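Local coordinates for protein Exo-beta-1,3-glucanase (Streptomyces sp. SirexAA-E, PDB 4PEY) that hydrolyses laminarin and laminarioligosaccharides as a secreted exo-beta-1,3-glucanase of glycoside hydrolase family 55, yielding glucose and laminaribiose, at residues Q470-V482 with P504-V516. The protein carries 1 engineered substitution. Residues are numbered along the deposited sequence; the frame is centred on the assembly and turned at random. Where two conformers were deposited one is given.
Sequences QNGDIKGYAAYKV and PDIRQQHGFQAPV
The side-chain nitrogen NE2 of Gln508 spends both its N-H groups on backbone carbonyls, one on either segment: it lies 2.8 Å from Tyr477 O and 3.1 Å from His510 O. The bond to His510 O lies in the amide plane and is nearly straight; that to Tyr477 O, which also accepts from Lys459, is more bent and meets its carbonyl from well above the carbonyl plane. A bend at chi2 turns the amide of Gln508 back toward 470-482, where its OE1 accepts from a water bound to Tyr477 N and sits close to Gly476. Glycine suits that position: at phi 85° and psi 167° a CB would jam against the preceding carbonyl oxygen, and it would also clash with OE1.

Next along the chain, Gln509 grips the backbone of Lys475 twice. Its own N donates to Lys475 O (2.8 Å), and with CG anti to that N (chi1 -165°) the side chain runs extended across to Lys475, where OE1 accepts from N (3.0 Å), which lies above the amide's carbonyl plane.

Beyond this loop the segments become neighbouring parallel strands, 480-482 and 512-513, the latter outermost in its sheet, as coils stack in the right-handed beta-helices of family 55. Tyr480 N reaches Gly511 O, Tyr480 O accepts from Gln513 N, and Val482 N donates to Gln513 O.

On one sheet face, CB of Tyr480 rests against CD2 of Phe512 (3.6 Å). On the other, Lys481 and Gln513 run side by side. Glutamine suits this place because its extended chain carries OE1 to a weak bond with Lys481 NZ (3.0 Å), while NE2 meets Ile474 CD1 at 3.3 Å. That OE1 also accepts a hydrogen bond from a water held by Ala478 N and lying at the edge of the His510 ring, whose ND1 is bonded to Asn541 O. The side chain of Ala479 touches Asn457 and lies about 8 Å from that of Ala458, an engineered residue at the position that probably supplies the proton donor.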
loop_
_atom_site.group_PDB
_atom_site.type_symbol
_atom_site.label_atom_id
_atom_site.label_comp_id
_atom_site.label_asym_id
_atom_site.label_seq_id
_atom_site.Cartn_x
_atom_site.Cartn_y
_atom_site.Cartn_z
ATOM N N GLN A 470 -5.448 9.395 26.574
ATOM C CA GLN A 470 -4.778 10.579 27.105
ATOM C C GLN A 470 -3.273 10.472 26.855
ATOM O O GLN A 470 -2.663 9.430 27.091
ATOM C CB GLN A 470 -5.070 10.762 28.594
ATOM C CG GLN A 470 -4.594 12.105 29.154
ATOM C CD GLN A 470 -5.428 13.295 28.668
ATOM O OE1 GLN A 470 -6.620 13.162 28.366
ATOM N NE2 GLN A 470 -4.802 14.464 28.604
ATOM N N ASN A 471 -2.698 11.565 26.363
ATOM C CA ASN A 471 -1.317 11.616 25.906
ATOM C C ASN A 471 -0.610 12.779 26.595
ATOM O O ASN A 471 -0.417 13.835 26.002
ATOM C CB ASN A 471 -1.300 11.768 24.379
ATOM C CG ASN A 471 0.093 11.983 23.805
ATOM O OD1 ASN A 471 1.106 11.655 24.425
ATOM N ND2 ASN A 471 0.142 12.544 22.597
ATOM N N GLY A 472 -0.241 12.596 27.858
ATOM C CA GLY A 472 0.267 13.710 28.638
ATOM C C GLY A 472 -0.850 14.728 28.801
ATOM O O GLY A 472 -1.923 14.388 29.300
ATOM N N ASP A 473 -0.626 15.966 28.364
ATOM C CA ASP A 473 -1.644 17.007 28.438
ATOM C C ASP A 473 -2.433 17.127 27.137
ATOM O O ASP A 473 -3.184 18.085 26.944
ATOM C CB ASP A 473 -1.004 18.352 28.778
ATOM C CG ASP A 473 -0.348 18.357 30.144
ATOM O OD1 ASP A 473 -0.961 17.839 31.102
ATOM O OD2 ASP A 473 0.783 18.874 30.257
ATOM N N ILE A 474 -2.248 16.163 26.241
ATOM C CA ILE A 474 -2.939 16.174 24.956
ATOM C C ILE A 474 -4.028 15.104 24.927
ATOM O O ILE A 474 -3.808 13.972 25.369
ATOM C CB ILE A 474 -1.938 15.962 23.792
ATOM C CG1 ILE A 474 -0.925 17.113 23.764
ATOM C CG2 ILE A 474 -2.649 15.828 22.438
ATOM C CD1 ILE A 474 0.212 16.888 22.809
ATOM N N LYS A 475 -5.207 15.470 24.421
ATOM C CA LYS A 475 -6.276 14.503 24.207
ATOM C C LYS A 475 -6.008 13.704 22.938
ATOM O O LYS A 475 -6.054 14.247 21.836
ATOM C CB LYS A 475 -7.635 15.191 24.105
ATOM C CG LYS A 475 -8.101 15.861 25.382
ATOM C CD LYS A 475 -9.453 16.501 25.134
ATOM C CE LYS A 475 -9.800 17.559 26.167
ATOM N NZ LYS A 475 -10.969 18.355 25.691
ATOM N N GLY A 476 -5.720 12.420 23.088
ATOM C CA GLY A 476 -5.436 11.589 21.933
ATOM C C GLY A 476 -3.988 11.654 21.475
ATOM O O GLY A 476 -3.206 12.510 21.905
ATOM N N TYR A 477 -3.644 10.718 20.601
ATOM C CA TYR A 477 -2.340 10.646 19.962
ATOM C C TYR A 477 -2.482 11.029 18.507
ATOM O O TYR A 477 -3.340 10.483 17.814
ATOM C CB TYR A 477 -1.766 9.230 20.061
ATOM C CG TYR A 477 -1.421 8.792 21.465
ATOM C CD1 TYR A 477 -2.406 8.346 22.342
ATOM C CD2 TYR A 477 -0.102 8.810 21.908
ATOM C CE1 TYR A 477 -2.081 7.942 23.636
ATOM C CE2 TYR A 477 0.227 8.411 23.183
ATOM C CZ TYR A 477 -0.759 7.981 24.046
ATOM O OH TYR A 477 -0.398 7.578 25.312
ATOM N N ALA A 478 -1.664 11.965 18.034
ATOM C CA ALA A 478 -1.694 12.328 16.616
ATOM C C ALA A 478 -1.643 11.101 15.690
ATOM O O ALA A 478 -0.979 10.103 15.988
ATOM C CB ALA A 478 -0.540 13.270 16.282
ATOM N N ALA A 479 -2.343 11.185 14.565
ATOM C CA ALA A 479 -2.196 10.199 13.496
ATOM C C ALA A 479 -0.813 10.276 12.849
ATOM O O ALA A 479 -0.319 9.292 12.306
ATOM C CB ALA A 479 -3.263 10.403 12.455
ATOM N N TYR A 480 -0.212 11.463 12.896
ATOM C CA TYR A 480 1.073 11.713 12.261
ATOM C C TYR A 480 1.826 12.723 13.111
ATOM O O TYR A 480 1.451 13.894 13.177
ATOM C CB TYR A 480 0.864 12.217 10.837
ATOM C CG TYR A 480 2.076 12.291 9.928
ATOM C CD1 TYR A 480 2.959 13.368 9.995
ATOM C CD2 TYR A 480 2.286 11.331 8.938
ATOM C CE1 TYR A 480 4.049 13.462 9.128
ATOM C CE2 TYR A 480 3.365 11.406 8.074
ATOM C CZ TYR A 480 4.237 12.483 8.159
ATOM O OH TYR A 480 5.302 12.571 7.286
ATOM N N LYS A 481 2.871 12.243 13.778
ATOM C CA LYS A 481 3.662 13.043 14.696
ATOM C C LYS A 481 5.093 13.188 14.210
ATOM O O LYS A 481 5.777 12.192 13.980
ATOM C CB LYS A 481 3.677 12.418 16.092
ATOM C CG LYS A 481 4.608 13.152 17.057
ATOM C CD LYS A 481 4.806 12.404 18.349
ATOM C CE LYS A 481 5.764 13.151 19.279
ATOM N NZ LYS A 481 5.199 14.426 19.816
ATOM N N VAL A 482 5.535 14.432 14.059
ATOM C CA VAL A 482 6.938 14.740 13.831
ATOM C C VAL A 482 7.526 15.164 15.167
ATOM O O VAL A 482 7.026 16.106 15.792
ATOM C CB VAL A 482 7.108 15.855 12.780
ATOM C CG1 VAL A 482 8.583 16.170 12.541
ATOM C CG2 VAL A 482 6.419 15.449 11.473
ATOM N N PRO A 504 -18.780 8.065 21.311
ATOM C CA PRO A 504 -18.754 9.229 20.416
ATOM C C PRO A 504 -18.623 10.568 21.134
ATOM O O PRO A 504 -18.616 11.603 20.463
ATOM C CB PRO A 504 -20.094 9.132 19.671
ATOM C CG PRO A 504 -20.971 8.334 20.571
ATOM C CD PRO A 504 -20.067 7.351 21.259
ATOM N N ASP A 505 -18.500 10.562 22.459
ATOM C CA ASP A 505 -18.228 11.803 23.185
ATOM C C ASP A 505 -16.742 12.160 23.197
ATOM O O ASP A 505 -16.357 13.245 23.643
ATOM C CB ASP A 505 -18.740 11.717 24.618
ATOM C CG ASP A 505 -20.239 11.601 24.686
ATOM O OD1 ASP A 505 -20.911 12.112 23.763
ATOM O OD2 ASP A 505 -20.744 11.004 25.656
ATOM N N ILE A 506 -15.912 11.251 22.698
ATOM C CA ILE A 506 -14.468 11.452 22.686
ATOM C C ILE A 506 -14.045 12.629 21.802
ATOM O O ILE A 506 -14.698 12.956 20.800
ATOM C CB ILE A 506 -13.761 10.136 22.254
ATOM C CG1 ILE A 506 -13.783 9.157 23.434
ATOM C CG2 ILE A 506 -12.307 10.358 21.790
ATOM C CD1 ILE A 506 -13.294 7.766 23.112
ATOM N N ARG A 507 -12.973 13.290 22.225
ATOM C CA ARG A 507 -12.317 14.340 21.458
ATOM C C ARG A 507 -10.887 13.935 21.106
ATOM O O ARG A 507 -10.149 13.410 21.948
ATOM C CB ARG A 507 -12.300 15.651 22.246
ATOM C CG ARG A 507 -13.681 16.256 22.416
ATOM C CD ARG A 507 -14.286 16.604 21.062
ATOM N NE ARG A 507 -15.611 17.215 21.176
ATOM C CZ ARG A 507 -16.765 16.573 21.007
ATOM N NH1 ARG A 507 -16.789 15.277 20.699
ATOM N NH2 ARG A 507 -17.908 17.240 21.126
ATOM N N GLN A 508 -10.512 14.193 19.858
ATOM C CA GLN A 508 -9.158 13.971 19.360
ATOM C C GLN A 508 -8.551 15.353 19.171
ATOM O O GLN A 508 -9.081 16.136 18.393
ATOM C CB GLN A 508 -9.193 13.190 18.040
ATOM C CG GLN A 508 -7.846 13.035 17.329
ATOM C CD GLN A 508 -6.972 11.939 17.925
ATOM O OE1 GLN A 508 -7.465 10.986 18.543
ATOM N NE2 GLN A 508 -5.663 12.066 17.736
ATOM N N GLN A 509 -7.482 15.692 19.889
ATOM C CA GLN A 509 -7.015 17.079 19.839
ATOM C C GLN A 509 -6.611 17.498 18.424
ATOM O O GLN A 509 -6.930 18.606 17.980
ATOM C CB GLN A 509 -5.849 17.294 20.802
ATOM C CG GLN A 509 -5.541 18.746 21.076
ATOM C CD GLN A 509 -4.877 18.951 22.436
ATOM O OE1 GLN A 509 -5.226 18.302 23.425
ATOM N NE2 GLN A 509 -3.924 19.855 22.487
ATOM N N HIS A 510 -5.930 16.611 17.707
ATOM C CA HIS A 510 -5.481 16.925 16.355
ATOM C C HIS A 510 -5.169 15.666 15.557
ATOM O O HIS A 510 -4.982 14.581 16.121
ATOM C CB HIS A 510 -4.241 17.826 16.400
ATOM C CG HIS A 510 -3.195 17.370 17.373
ATOM N ND1 HIS A 510 -2.652 18.206 18.326
ATOM C CD2 HIS A 510 -2.608 16.161 17.554
ATOM C CE1 HIS A 510 -1.762 17.537 19.041
ATOM N NE2 HIS A 510 -1.721 16.292 18.598
ATOM N N GLY A 511 -5.119 15.808 14.238
ATOM C CA GLY A 511 -4.661 14.725 13.385
ATOM C C GLY A 511 -3.142 14.705 13.290
ATOM O O GLY A 511 -2.534 13.642 13.132
ATOM N N PHE A 512 -2.533 15.885 13.404
ATOM C CA PHE A 512 -1.112 16.082 13.133
ATOM C C PHE A 512 -0.457 16.853 14.267
ATOM O O PHE A 512 -1.080 17.732 14.861
ATOM C CB PHE A 512 -0.940 16.823 11.803
ATOM C CG PHE A 512 -1.640 16.147 10.669
ATOM C CD1 PHE A 512 -2.981 16.393 10.417
ATOM C CD2 PHE A 512 -0.974 15.217 9.891
ATOM C CE1 PHE A 512 -3.643 15.736 9.390
ATOM C CE2 PHE A 512 -1.624 14.563 8.865
ATOM C CZ PHE A 512 -2.962 14.817 8.616
ATOM N N GLN A 513 0.794 16.516 14.568
ATOM C CA GLN A 513 1.550 17.198 15.616
ATOM C C GLN A 513 2.980 17.371 15.125
ATOM O O GLN A 513 3.584 16.414 14.627
ATOM C CB GLN A 513 1.521 16.413 16.942
ATOM C CG GLN A 513 2.255 17.120 18.083
ATOM C CD GLN A 513 2.394 16.272 19.342
ATOM O OE1 GLN A 513 2.338 15.039 19.298
ATOM N NE2 GLN A 513 2.588 16.935 20.472
ATOM N N ALA A 514 3.514 18.587 15.240
ATOM C CA ALA A 514 4.850 18.881 14.723
ATOM C C ALA A 514 5.428 20.113 15.400
ATOM O O ALA A 514 4.682 20.953 15.900
ATOM C CB ALA A 514 4.809 19.087 13.198
ATOM N N PRO A 515 6.763 20.227 15.426
ATOM C CA PRO A 515 7.326 21.489 15.907
ATOM C C PRO A 515 7.013 22.625 14.941
ATOM O O PRO A 515 6.760 22.375 13.757
ATOM C CB PRO A 515 8.829 21.204 15.968
ATOM C CG PRO A 515 9.045 20.126 14.943
ATOM C CD PRO A 515 7.809 19.261 15.037
ATOM N N VAL A 516 7.012 23.852 15.447
ATOM C CA VAL A 516 6.840 25.025 14.608
ATOM C C VAL A 516 8.222 25.582 14.269
ATOM O O VAL A 516 8.821 26.314 15.059
ATOM C CB VAL A 516 5.964 26.093 15.298
ATOM C CG1 VAL A 516 5.758 27.276 14.381
ATOM C CG2 VAL A 516 4.622 25.488 15.685
HETATM O O HOH W 1 -2.746 20.386 25.159
HETATM O O HOH W 2 -5.977 19.141 26.160
HETATM O O HOH W 3 -4.436 14.471 19.467
HETATM O O HOH W 4 -5.896 9.016 19.954
HETATM O O HOH W 5 -0.297 14.040 19.660
#